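ABC transporter binding protein AcbH (Actinoplanes, PDB 3OO8) binds beta-D-galactopyranose as the extracellular solute receptor of an ABC transporter, showing an exclusive preference for this sugar. Local coordinates at residues A44-L48 and A327-F331; L78-S84 and P306-N311; L197-N202 and K224-W229; W217-T223 and Q403-E407. The protein carries 2 engineered substitutions. All coordinates share one frame; numbering follows the deposited sequence.

Contact 1 (A44-L48 and A327-F331)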
loop_
_atom_site.group_PDB
_atom_site.type_symbol
_atom_site.label_atom_id
_atom_site.label_comp_id
_atom_site.label_asym_id
_atom_site.label_seq_id
_atom_site.Cartn_x
_atom_site.Cartn_y
_atom_site.Cartn_z
ATOM N N ALA A 44 7.672 2.010 -19.601
ATOM C CA ALA A 44 6.221 2.306 -19.584
ATOM C C ALA A 44 6.013 3.810 -19.389
ATOM O O ALA A 44 5.143 4.415 -20.043
ATOM C CB ALA A 44 5.498 1.513 -18.495
ATOM N N PHE A 45 6.781 4.408 -18.474
ATOM C CA PHE A 45 6.611 5.840 -18.216
ATOM C C PHE A 45 7.011 6.649 -19.432
ATOM O O PHE A 45 6.393 7.683 -19.730
ATOM C CB PHE A 45 7.437 6.297 -17.004
ATOM C CG PHE A 45 7.132 7.715 -16.601
ATOM C CD1 PHE A 45 5.908 8.012 -16.033
ATOM C CD2 PHE A 45 8.080 8.718 -16.706
ATOM C CE1 PHE A 45 5.568 9.320 -15.687
ATOM C CE2 PHE A 45 7.746 10.031 -16.353
ATOM C CZ PHE A 45 6.492 10.316 -15.830
ATOM N N ALA A 46 8.068 6.230 -20.111
ATOM C CA ALA A 46 8.508 6.961 -21.319
ATOM C C ALA A 46 7.413 6.947 -22.382
ATOM O O ALA A 46 7.088 7.979 -22.987
ATOM C CB ALA A 46 9.785 6.369 -21.875
ATOM N N SER A 47 6.821 5.782 -22.583
ATOM C CA SER A 47 5.722 5.645 -23.529
ATOM C C SER A 47 4.537 6.487 -23.117
ATOM O O SER A 47 3.909 7.125 -23.945
ATOM C CB SER A 47 5.284 4.181 -23.610
ATOM O OG SER A 47 4.268 4.025 -24.574
ATOM N N LEU A 48 4.216 6.474 -21.819
ATOM C CA LEU A 48 3.081 7.255 -21.324
ATOM C C LEU A 48 3.270 8.725 -21.599
ATOM O O LEU A 48 2.325 9.401 -21.935
ATOM C CB LEU A 48 2.888 7.075 -19.814
ATOM C CG LEU A 48 1.702 7.790 -19.173
ATOM C CD1 LEU A 48 0.404 7.209 -19.710
ATOM C CD2 LEU A 48 1.741 7.762 -17.610
ATOM N N ALA A 327 -4.809 6.837 -19.387
ATOM C CA ALA A 327 -3.416 6.962 -18.972
ATOM C C ALA A 327 -3.064 5.749 -18.101
ATOM O O ALA A 327 -1.994 5.172 -18.225
ATOM C CB ALA A 327 -3.156 8.259 -18.232
ATOM N N GLU A 328 -3.973 5.394 -17.193
ATOM C CA GLU A 328 -3.680 4.247 -16.323
ATOM C C GLU A 328 -3.559 2.978 -17.122
ATOM O O GLU A 328 -2.647 2.178 -16.867
ATOM C CB GLU A 328 -4.769 4.099 -15.240
ATOM C CG GLU A 328 -4.899 5.347 -14.364
ATOM C CD GLU A 328 -6.071 5.276 -13.392
ATOM O OE1 GLU A 328 -6.762 4.255 -13.340
ATOM O OE2 GLU A 328 -6.316 6.261 -12.651
ATOM N N ALA A 329 -4.476 2.750 -18.067
ATOM C CA ALA A 329 -4.404 1.506 -18.842
ATOM C C ALA A 329 -3.115 1.428 -19.660
ATOM O O ALA A 329 -2.503 0.367 -19.719
ATOM C CB ALA A 329 -5.607 1.360 -19.749
ATOM N N ALA A 330 -2.710 2.554 -20.242
ATOM C CA ALA A 330 -1.474 2.610 -21.043
ATOM C C ALA A 330 -0.247 2.267 -20.194
ATOM O O ALA A 330 0.519 1.361 -20.521
ATOM C CB ALA A 330 -1.324 3.956 -21.678
ATOM N N PHE A 331 -0.088 2.942 -19.060
ATOM C CA PHE A 331 1.069 2.680 -18.193
ATOM C C PHE A 331 1.112 1.236 -17.703
ATOM O O PHE A 331 2.178 0.614 -17.523
ATOM C CB PHE A 331 1.048 3.625 -16.981
ATOM C CG PHE A 331 2.206 3.428 -16.073
ATOM C CD1 PHE A 331 3.427 4.005 -16.382
ATOM C CD2 PHE A 331 2.110 2.630 -14.922
ATOM C CE1 PHE A 331 4.525 3.817 -15.552
ATOM C CE2 PHE A 331 3.200 2.455 -14.112
ATOM C CZ PHE A 331 4.409 3.040 -14.418
HETATM O O HOH W 1 2.979 3.050 -21.100
#

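Contact 2 (L78-S84 and P306-N311)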
loop_
_atom_site.group_PDB
_atom_site.type_symbol
_atom_site.label_atom_id
_atom_site.label_comp_id
_atom_site.label_asym_id
_atom_site.label_seq_id
_atom_site.Cartn_x
_atom_site.Cartn_y
_atom_site.Cartn_z
ATOM N N LEU A 78 13.002 19.108 -3.655
ATOM C CA LEU A 78 11.894 20.044 -3.710
ATOM C C LEU A 78 12.333 21.455 -3.324
ATOM O O LEU A 78 11.772 22.450 -3.790
ATOM C CB LEU A 78 10.781 19.575 -2.760
ATOM C CG LEU A 78 10.104 18.279 -3.225
ATOM C CD1 LEU A 78 9.195 17.722 -2.145
ATOM C CD2 LEU A 78 9.323 18.533 -4.519
ATOM N N GLN A 79 13.348 21.550 -2.475
ATOM C CA GLN A 79 13.773 22.878 -2.011
ATOM C C GLN A 79 14.763 23.567 -2.936
ATOM O O GLN A 79 14.999 24.767 -2.802
ATOM C CB GLN A 79 14.322 22.783 -0.592
ATOM C CG GLN A 79 13.262 22.279 0.366
ATOM C CD GLN A 79 13.712 22.257 1.798
ATOM O OE1 GLN A 79 13.871 23.304 2.421
ATOM N NE2 GLN A 79 13.881 21.059 2.347
ATOM N N GLY A 80 15.325 22.815 -3.878
ATOM C CA GLY A 80 16.292 23.347 -4.823
ATOM C C GLY A 80 15.675 23.899 -6.089
ATOM O O GLY A 80 15.022 24.949 -6.082
ATOM N N THR A 81 15.892 23.192 -7.185
ATOM C CA THR A 81 15.360 23.604 -8.478
ATOM C C THR A 81 14.722 22.355 -9.110
ATOM O O THR A 81 15.239 21.796 -10.079
ATOM C CB THR A 81 16.475 24.185 -9.370
ATOM O OG1 THR A 81 17.497 23.206 -9.553
ATOM C CG2 THR A 81 17.118 25.419 -8.706
ATOM N N PRO A 82 13.593 21.916 -8.550
ATOM C CA PRO A 82 12.939 20.673 -9.001
ATOM C C PRO A 82 12.366 20.777 -10.419
ATOM O O PRO A 82 12.278 21.872 -11.010
ATOM C CB PRO A 82 11.838 20.487 -7.954
ATOM C CG PRO A 82 11.434 21.912 -7.632
ATOM C CD PRO A 82 12.805 22.584 -7.503
ATOM N N ASP A 83 11.967 19.629 -10.951
ATOM C CA ASP A 83 11.312 19.543 -12.263
ATOM C C ASP A 83 9.879 20.050 -12.149
ATOM O O ASP A 83 9.383 20.290 -11.035
ATOM C CB ASP A 83 11.342 18.087 -12.737
ATOM C CG ASP A 83 12.747 17.568 -12.846
ATOM O OD1 ASP A 83 13.448 17.949 -13.811
ATOM O OD2 ASP A 83 13.159 16.791 -11.965
ATOM N N SER A 84 9.195 20.158 -13.289
ATOM C CA SER A 84 7.854 20.739 -13.346
ATOM C C SER A 84 6.812 19.887 -12.632
ATOM O O SER A 84 5.791 20.389 -12.120
ATOM C CB SER A 84 7.414 20.852 -14.817
ATOM O OG SER A 84 8.330 21.629 -15.592
ATOM N N PRO A 306 5.872 20.227 -7.878
ATOM C CA PRO A 306 6.755 20.973 -6.965
ATOM C C PRO A 306 6.498 22.464 -7.062
ATOM O O PRO A 306 6.447 22.998 -8.173
ATOM C CB PRO A 306 8.149 20.640 -7.485
ATOM C CG PRO A 306 7.988 19.200 -8.027
ATOM C CD PRO A 306 6.646 19.310 -8.733
ATOM N N LYS A 307 6.260 23.109 -5.923
ATOM C CA LYS A 307 6.035 24.568 -5.953
ATOM C C LYS A 307 7.149 25.317 -6.688
ATOM O O LYS A 307 6.868 26.274 -7.422
ATOM C CB LYS A 307 5.855 25.159 -4.546
ATOM C CG LYS A 307 5.527 26.661 -4.582
ATOM C CD LYS A 307 5.335 27.278 -3.208
ATOM C CE LYS A 307 3.987 26.937 -2.585
ATOM N NZ LYS A 307 3.853 27.459 -1.177
ATOM N N LYS A 308 8.394 24.889 -6.499
ATOM C CA LYS A 308 9.568 25.533 -7.106
ATOM C C LYS A 308 9.811 25.086 -8.540
ATOM O O LYS A 308 10.744 25.560 -9.212
ATOM C CB LYS A 308 10.823 25.378 -6.232
ATOM C CG LYS A 308 10.750 26.058 -4.876
ATOM C CD LYS A 308 12.138 26.104 -4.216
ATOM C CE LYS A 308 12.971 27.245 -4.802
ATOM N NZ LYS A 308 14.428 27.169 -4.481
ATOM N N GLY A 309 8.964 24.181 -9.032
ATOM C CA GLY A 309 9.075 23.761 -10.428
ATOM C C GLY A 309 8.672 24.886 -11.363
ATOM O O GLY A 309 8.001 25.846 -10.962
ATOM N N LYS A 310 9.081 24.772 -12.622
ATOM C CA LYS A 310 8.725 25.761 -13.622
ATOM C C LYS A 310 7.600 25.299 -14.535
ATOM O O LYS A 310 7.317 24.109 -14.633
ATOM C CB LYS A 310 9.972 26.172 -14.411
ATOM C CG LYS A 310 11.019 26.768 -13.453
ATOM C CD LYS A 310 12.196 27.411 -14.155
ATOM C CE LYS A 310 13.117 28.095 -13.138
ATOM N NZ LYS A 310 12.482 29.043 -12.152
ATOM N N ASN A 311 6.944 26.253 -15.190
ATOM C CA ASN A 311 5.908 25.952 -16.159
ATOM C C ASN A 311 4.709 25.205 -15.578
ATOM O O ASN A 311 4.272 24.171 -16.103
ATOM C CB ASN A 311 6.503 25.238 -17.379
ATOM C CG ASN A 311 5.693 25.480 -18.628
ATOM O OD1 ASN A 311 4.672 26.169 -18.587
ATOM N ND2 ASN A 311 6.116 24.886 -19.734
HETATM O O HOH W 2 9.186 22.695 -4.635
HETATM O O HOH W 3 10.987 22.972 -13.283
HETATM O O HOH W 4 12.969 24.654 -10.706
HETATM O O HOH W 5 5.765 23.314 -12.371
#

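Contact 3 (L197-N202 and K224-W229)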
loop_
_atom_site.group_PDB
_atom_site.type_symbol
_atom_site.label_atom_id
_atom_site.label_comp_id
_atom_site.label_asym_id
_atom_site.label_seq_id
_atom_site.Cartn_x
_atom_site.Cartn_y
_atom_site.Cartn_z
ATOM N N LEU A 197 -4.854 -5.405 11.567
ATOM C CA LEU A 197 -5.496 -5.572 12.884
ATOM C C LEU A 197 -5.959 -4.209 13.405
ATOM O O LEU A 197 -7.084 -4.093 13.895
ATOM C CB LEU A 197 -4.552 -6.218 13.878
ATOM C CG LEU A 197 -4.256 -7.673 13.542
ATOM C CD1 LEU A 197 -3.262 -8.154 14.563
ATOM C CD2 LEU A 197 -5.521 -8.541 13.657
ATOM N N ASN A 198 -5.092 -3.203 13.313
ATOM C CA ASN A 198 -5.465 -1.852 13.758
ATOM C C ASN A 198 -6.650 -1.277 12.978
ATOM O O ASN A 198 -7.601 -0.729 13.584
ATOM C CB ASN A 198 -4.231 -0.927 13.719
ATOM C CG ASN A 198 -4.359 0.276 14.639
ATOM O OD1 ASN A 198 -5.007 0.212 15.689
ATOM N ND2 ASN A 198 -3.648 1.363 14.293
ATOM N N LEU A 199 -6.643 -1.434 11.652
ATOM C CA LEU A 199 -7.765 -0.957 10.800
ATOM C C LEU A 199 -9.072 -1.684 11.106
ATOM O O LEU A 199 -10.135 -1.106 10.961
ATOM C CB LEU A 199 -7.446 -1.197 9.322
ATOM C CG LEU A 199 -6.307 -0.350 8.752
ATOM C CD1 LEU A 199 -5.895 -0.787 7.359
ATOM C CD2 LEU A 199 -6.716 1.130 8.737
ATOM N N ARG A 200 -8.983 -2.968 11.458
ATOM C CA ARG A 200 -10.184 -3.769 11.738
ATOM C C ARG A 200 -10.721 -3.580 13.156
ATOM O O ARG A 200 -11.925 -3.714 13.342
ATOM C CB ARG A 200 -9.848 -5.255 11.563
ATOM C CG ARG A 200 -9.647 -5.595 10.096
ATOM C CD ARG A 200 -10.981 -5.788 9.347
ATOM N NE ARG A 200 -10.763 -6.320 7.995
ATOM C CZ ARG A 200 -10.444 -5.583 6.936
ATOM N NH1 ARG A 200 -10.345 -4.254 7.024
ATOM N NH2 ARG A 200 -10.244 -6.175 5.777
ATOM N N ILE A 201 -9.844 -3.312 14.130
ATOM C CA ILE A 201 -10.252 -3.141 15.551
ATOM C C ILE A 201 -10.587 -1.680 15.864
ATOM O O ILE A 201 -11.659 -1.388 16.423
ATOM C CB ILE A 201 -9.137 -3.617 16.489
ATOM C CG1 ILE A 201 -8.976 -5.116 16.279
ATOM C CG2 ILE A 201 -9.496 -3.392 17.978
ATOM C CD1 ILE A 201 -7.696 -5.688 16.892
ATOM N N ASN A 202 -9.657 -0.790 15.488
ATOM C CA ASN A 202 -9.724 0.636 15.829
ATOM C C ASN A 202 -10.166 1.583 14.717
ATOM O O ASN A 202 -10.615 2.708 14.989
ATOM C CB ASN A 202 -8.390 1.100 16.426
ATOM C CG ASN A 202 -8.012 0.313 17.675
ATOM O OD1 ASN A 202 -6.918 -0.279 17.753
ATOM N ND2 ASN A 202 -8.936 0.234 18.619
ATOM N N LYS A 224 -4.899 -3.579 22.413
ATOM C CA LYS A 224 -5.936 -4.437 21.838
ATOM C C LYS A 224 -5.499 -5.073 20.537
ATOM O O LYS A 224 -5.862 -6.230 20.259
ATOM C CB LYS A 224 -7.227 -3.675 21.640
ATOM C CG LYS A 224 -7.997 -3.364 22.915
ATOM C CD LYS A 224 -9.256 -2.635 22.531
ATOM C CE LYS A 224 -8.950 -1.761 21.323
ATOM N NZ LYS A 224 -9.868 -0.634 21.144
ATOM N N VAL A 225 -4.753 -4.322 19.725
ATOM C CA VAL A 225 -4.143 -4.907 18.518
ATOM C C VAL A 225 -3.248 -6.094 18.833
ATOM O O VAL A 225 -3.382 -7.168 18.244
ATOM C CB VAL A 225 -3.376 -3.864 17.673
ATOM C CG1 VAL A 225 -2.535 -4.562 16.573
ATOM C CG2 VAL A 225 -4.336 -2.859 17.077
ATOM N N PHE A 226 -2.351 -5.910 19.789
ATOM C CA PHE A 226 -1.411 -6.971 20.122
ATOM C C PHE A 226 -2.082 -8.154 20.821
ATOM O O PHE A 226 -1.674 -9.324 20.638
ATOM C CB PHE A 226 -0.198 -6.401 20.881
ATOM C CG PHE A 226 0.821 -5.690 19.986
ATOM C CD1 PHE A 226 1.640 -6.404 19.115
ATOM C CD2 PHE A 226 0.969 -4.304 20.050
ATOM C CE1 PHE A 226 2.569 -5.750 18.302
ATOM C CE2 PHE A 226 1.914 -3.648 19.257
ATOM C CZ PHE A 226 2.700 -4.357 18.385
ATOM N N ASP A 227 -3.100 -7.860 21.620
ATOM C CA ASP A 227 -3.912 -8.903 22.265
ATOM C C ASP A 227 -4.592 -9.758 21.205
ATOM O O ASP A 227 -4.584 -10.985 21.307
ATOM C CB ASP A 227 -4.909 -8.324 23.273
ATOM C CG ASP A 227 -4.230 -7.859 24.558
ATOM O OD1 ASP A 227 -3.112 -8.306 24.858
ATOM O OD2 ASP A 227 -4.833 -7.045 25.287
ATOM N N GLN A 228 -5.101 -9.129 20.146
ATOM C CA GLN A 228 -5.710 -9.908 19.060
ATOM C C GLN A 228 -4.643 -10.734 18.354
ATOM O O GLN A 228 -4.866 -11.881 17.949
ATOM C CB GLN A 228 -6.403 -8.983 18.041
ATOM C CG GLN A 228 -7.488 -9.691 17.213
ATOM C CD GLN A 228 -8.915 -9.568 17.772
ATOM O OE1 GLN A 228 -9.197 -8.784 18.692
ATOM N NE2 GLN A 228 -9.842 -10.308 17.163
ATOM N N TRP A 229 -3.456 -10.161 18.218
ATOM C CA TRP A 229 -2.377 -10.847 17.515
ATOM C C TRP A 229 -1.916 -12.068 18.320
ATOM O O TRP A 229 -1.462 -13.066 17.737
ATOM C CB TRP A 229 -1.205 -9.887 17.280
ATOM C CG TRP A 229 -0.260 -10.274 16.176
ATOM C CD1 TRP A 229 0.030 -11.556 15.707
ATOM C CD2 TRP A 229 0.609 -9.393 15.471
ATOM N NE1 TRP A 229 0.989 -11.486 14.724
ATOM C CE2 TRP A 229 1.361 -10.172 14.553
ATOM C CE3 TRP A 229 0.799 -7.999 15.501
ATOM C CZ2 TRP A 229 2.304 -9.608 13.686
ATOM C CZ3 TRP A 229 1.749 -7.429 14.635
ATOM C CH2 TRP A 229 2.469 -8.228 13.721
HETATM O O HOH W 6 -12.076 0.317 19.205
#

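Contact 4 (W217-T223 and Q403-E407)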
loop_
_atom_site.group_PDB
_atom_site.type_symbol
_atom_site.label_atom_id
_atom_site.label_comp_id
_atom_site.label_asym_id
_atom_site.label_seq_id
_atom_site.Cartn_x
_atom_site.Cartn_y
_atom_site.Cartn_z
ATOM N N TRP A 217 1.745 5.340 21.430
ATOM C CA TRP A 217 1.865 3.899 21.259
ATOM C C TRP A 217 1.466 3.158 22.504
ATOM O O TRP A 217 1.314 1.959 22.431
ATOM C CB TRP A 217 3.266 3.502 20.802
ATOM C CG TRP A 217 3.468 3.893 19.349
ATOM C CD1 TRP A 217 3.836 5.124 18.882
ATOM C CD2 TRP A 217 3.203 3.075 18.204
ATOM N NE1 TRP A 217 3.864 5.103 17.495
ATOM C CE2 TRP A 217 3.464 3.864 17.063
ATOM C CE3 TRP A 217 2.792 1.735 18.035
ATOM C CZ2 TRP A 217 3.346 3.360 15.757
ATOM C CZ3 TRP A 217 2.672 1.226 16.715
ATOM C CH2 TRP A 217 2.949 2.048 15.604
ATOM N N THR A 218 1.312 3.868 23.619
ATOM C CA THR A 218 0.868 3.279 24.882
ATOM C C THR A 218 -0.654 3.248 24.987
ATOM O O THR A 218 -1.204 2.784 25.992
ATOM C CB THR A 218 1.427 4.071 26.071
ATOM O OG1 THR A 218 1.307 5.478 25.784
ATOM C CG2 THR A 218 2.879 3.711 26.295
ATOM N N ASP A 219 -1.338 3.738 23.954
ATOM C CA ASP A 219 -2.793 3.807 24.012
ATOM C C ASP A 219 -3.423 2.427 24.107
ATOM O O ASP A 219 -2.899 1.483 23.524
ATOM C CB ASP A 219 -3.332 4.517 22.782
ATOM C CG ASP A 219 -4.808 4.810 22.893
ATOM O OD1 ASP A 219 -5.151 5.823 23.540
ATOM O OD2 ASP A 219 -5.623 4.062 22.307
ATOM N N PRO A 220 -4.547 2.290 24.845
ATOM C CA PRO A 220 -5.088 0.930 24.947
ATOM C C PRO A 220 -5.504 0.316 23.608
ATOM O O PRO A 220 -5.595 -0.897 23.520
ATOM C CB PRO A 220 -6.328 1.106 25.832
ATOM C CG PRO A 220 -6.006 2.295 26.689
ATOM C CD PRO A 220 -5.163 3.211 25.821
ATOM N N GLY A 221 -5.793 1.137 22.597
ATOM C CA GLY A 221 -6.154 0.564 21.289
ATOM C C GLY A 221 -5.015 -0.267 20.717
ATOM O O GLY A 221 -5.252 -1.207 19.942
ATOM N N VAL A 222 -3.785 0.127 21.045
ATOM C CA VAL A 222 -2.601 -0.594 20.602
ATOM C C VAL A 222 -2.462 -1.902 21.361
ATOM O O VAL A 222 -2.072 -2.930 20.799
ATOM C CB VAL A 222 -1.330 0.274 20.697
ATOM C CG1 VAL A 222 -0.113 -0.532 20.346
ATOM C CG2 VAL A 222 -1.444 1.422 19.723
ATOM N N THR A 223 -2.769 -1.867 22.653
ATOM C CA THR A 223 -2.765 -3.094 23.439
ATOM C C THR A 223 -3.754 -4.075 22.838
ATOM O O THR A 223 -3.450 -5.264 22.727
ATOM C CB THR A 223 -3.180 -2.837 24.909
ATOM O OG1 THR A 223 -2.465 -1.694 25.412
ATOM C CG2 THR A 223 -2.824 -4.074 25.757
ATOM N N GLN A 403 5.091 -1.485 23.746
ATOM C CA GLN A 403 4.385 -0.216 23.785
ATOM C C GLN A 403 5.244 0.912 24.341
ATOM O O GLN A 403 5.217 2.042 23.812
ATOM C CB GLN A 403 3.045 -0.313 24.517
ATOM C CG GLN A 403 2.015 -1.184 23.772
ATOM C CD GLN A 403 0.606 -1.015 24.319
ATOM O OE1 GLN A 403 -0.076 0.013 24.081
ATOM N NE2 GLN A 403 0.147 -2.015 25.046
ATOM N N LYS A 404 5.953 0.629 25.435
ATOM C CA LYS A 404 6.806 1.642 26.038
ATOM C C LYS A 404 7.943 2.016 25.088
ATOM O O LYS A 404 8.191 3.210 24.837
ATOM C CB LYS A 404 7.345 1.197 27.406
ATOM C CG LYS A 404 8.517 2.069 27.858
ATOM C CD LYS A 404 8.962 1.752 29.269
ATOM C CE LYS A 404 7.983 2.321 30.305
ATOM N NZ LYS A 404 7.906 3.830 30.272
ATOM N N SER A 405 8.612 0.999 24.537
ATOM C CA SER A 405 9.710 1.259 23.604
ATOM C C SER A 405 9.264 2.049 22.370
ATOM O O SER A 405 9.926 2.994 21.926
ATOM C CB SER A 405 10.402 -0.025 23.183
ATOM O OG SER A 405 11.043 -0.662 24.280
ATOM N N ALA A 406 8.103 1.691 21.834
ATOM C CA ALA A 406 7.590 2.405 20.663
ATOM C C ALA A 406 7.242 3.856 20.986
ATOM O O ALA A 406 7.577 4.754 20.209
ATOM C CB ALA A 406 6.351 1.654 20.113
ATOM N N GLU A 407 6.616 4.088 22.134
ATOM C CA GLU A 407 6.246 5.445 22.512
ATOM C C GLU A 407 7.484 6.304 22.754
ATOM O O GLU A 407 7.506 7.485 22.392
ATOM C CB GLU A 407 5.353 5.433 23.757
ATOM C CG GLU A 407 4.934 6.826 24.235
ATOM C CD GLU A 407 4.339 7.726 23.157
ATOM O OE1 GLU A 407 3.868 7.243 22.093
ATOM O OE2 GLU A 407 4.327 8.963 23.380
#

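Contact 1 (A44-L48 and A327-F331)
The two rings that matter here are Phe331 and Phe45. Phe331 pushes its CE1 corner at the helix 44-48 backbone: in the plane of the ring, its edge meets Phe45 CA, while Ala44 CB, the amide nitrogen of Phe45 and Leu48 CD2 approach it obliquely. Phe331 CE1 lies 3.7 Å from Phe45 N and 3.9 Å from Ala44 CB. The same carbon sits at the edge of the Phe45 ring, near its plane. Phe331 reaches this far because CG is anti to the backbone N (chi1 -179°), which swings the ring off its own helix and across to the other. Tyr138 meets the Phe331 ring with nearly parallel planes, and Tyr36 touches both phenylalanines.

The two helices, 39-56 and 325-332, approach to 9.5 Å between the axes of these short segments, running at 140° to each other. They belong to the class 2 solute-binding fold, and the contact packs a helix from the start of the chain against one that arrives some 280 residues later, on the lobe that also carries His67.

Leu48 fills the other half of the interface. Leu48 CD1 comes down on the turn of Ala327, 3.5 Å from Ala327 O and 4.0 Å from Ala327 CB, and Leu48 CD2 lies against Phe331 CB. At the Ala44 end a water donates to Ala44 O (2.8 Å) and, weakly, to Ala330 O.

Contact 2 (L78-S84 and P306-N311)
Lys308 reaches from the 306-311 loop to Gln79 and Gly80, and with Pro306 it supplies most of that loop's share of the contact; Ser84 is the largest contributor of 78-84. The lysine chain runs past Pro82 CD and Leu78 O and bends at chi3 (80°), which brings its amine to the end of helix 67-79. Lys308 NZ donates to Gly80 O at 2.8 Å, in the carbonyl plane and on a lone pair, and to Gln79 O, the carbonyl of the last helical residue, at 3.0 Å from above the plane. Pro306 slides antiparallel past Pro82, with Pro306 CB 3.5 Å from Pro82 CG, while its CG rests on Leu78 CD2. Ser84 OG donates to Lys310 O at 2.8 Å and accepts from Thr31 N of strand 30-34, so one hydroxyl joins three pieces of chain. With alanine here the hydroxyl goes, and Lys310 O is likely to lose this donor and Thr31 N its acceptor. Gly309 CA lies 3.5 Å from Asp83 O in a CA-H...O contact, and a water links Pro82 O to Lys310 N. A type I beta turn, Pro306 to Gly309, between strand 301-304 and helix 312-322 thus packs on the connection from helix 67-79 to strand 85-89 of the solute-binding fold.

Contact 3 (L197-N202 and K224-W229)
Val225 is the central bump, set between Leu197 and Asn198 on one helix turn and the Ile201 side chain on the next. Its two methyls divide the work: Val225 CG1 lies 3.8 Å from Leu197 CB, and Val225 CG2 lies over the Asn198 backbone, 3.6 Å from Asn198 CA. With CG1 anti to the backbone N (chi1 169°), one methyl faces Leu197 and the other Asn198.

The bumps from the other side are Leu197 and Ile201. Leu197 CD1 drops into the hollow formed by Val225 O and Trp229 CB, 3.8 Å from each, and crosses the tryptophan side chain at about a right angle. One turn further on, Ile201 CD1 settles between Lys224 and Gln228, 3.7 Å from Gln228 CB and 3.9 Å from Lys224 O, while its CG2 touches the lysine's CE. Trp229 NE1 is hydrogen-bonded to Gln236 OE1.

At the exposed end, the amide end of Asn202 lies beside Val225 CG2 and Lys224 CE, and a water bridges Lys224 NZ (3.1 Å) and Ile201 O. Cutting this side chain back to alanine takes that amide away, and the Lys224 tail is likely to be freer to turn.

Phe194 and Ile287 continue the packing round Val225, Leu197 and Gln228. The axes of the two segments are 9.5 Å apart and cross at 110°, a steep packing of helices 191-201 and 220-232 in one lobe of a class 2 solute-binding protein, where the side chain of Trp229 is about 10 Å from that of the galactose-binding Trp142.

Contact 4 (W217-T223 and Q403-E407)
This is a loop-and-helix-start packed on the side of a helix: residues 217-223, leading into helix 220-232, lie along helix 396-413 near the C-terminal end of the chain. Trp217 and Gln403 carry most of it. The indole lies beside Ala406, whose CB approaches the ring obliquely, 3.7 Å from both Trp217 CB and Trp217 CG. With Trp217 CG anti to the carbonyl carbon (chi1 -73°), the ring stands beside its own backbone N. Trp217 N donates to Glu407 OE1 at 2.9 Å (158° at the hydrogen), though the place of that oxygen is less certain.

Gln403 reaches out from the helix with an extended chain, its amide end against Thr223 and the Trp217 carbonyl, and Gln403 CG 3.5 Å from Trp217 O. Thr218 CG2 covers Gln403 O and Glu407 CB. Met383 and Leu210 back the tryptophan from the neighbouring helices.

Helix 220-232 opens with an N-cap: Asp219 OD2 accepts from Gly221 N at 2.9 Å, from above the carboxylate plane, and is hydrogen-bonded to Tyr206 OH as well. In this protein of class 2 binding-protein fold, the contact thus sets the N-capped start of helix 220-232 against helix 396-413.

Contact 1 is the buried one; contacts 2, 3 and 4 are partly buried and have exposed residues at their margins. Contacts 3 and 4 share helix 220-232, their centres about 12 Å apart, and touch where the Asn202 side chain meets Gly221 O. Contact 1 lies on the opposite side of the chain's centre from both, and its centre is about 23 Å from that of contact 2, without touch. The chemistry follows the setting: contact 1 is rings and aliphatic carbons, contact 2 is carbonyls, a lysine and waters between loops, contact 3 is aliphatic bumps with a polar fringe, and contact 4 mixes a tryptophan with backbone and side-chain polar groups.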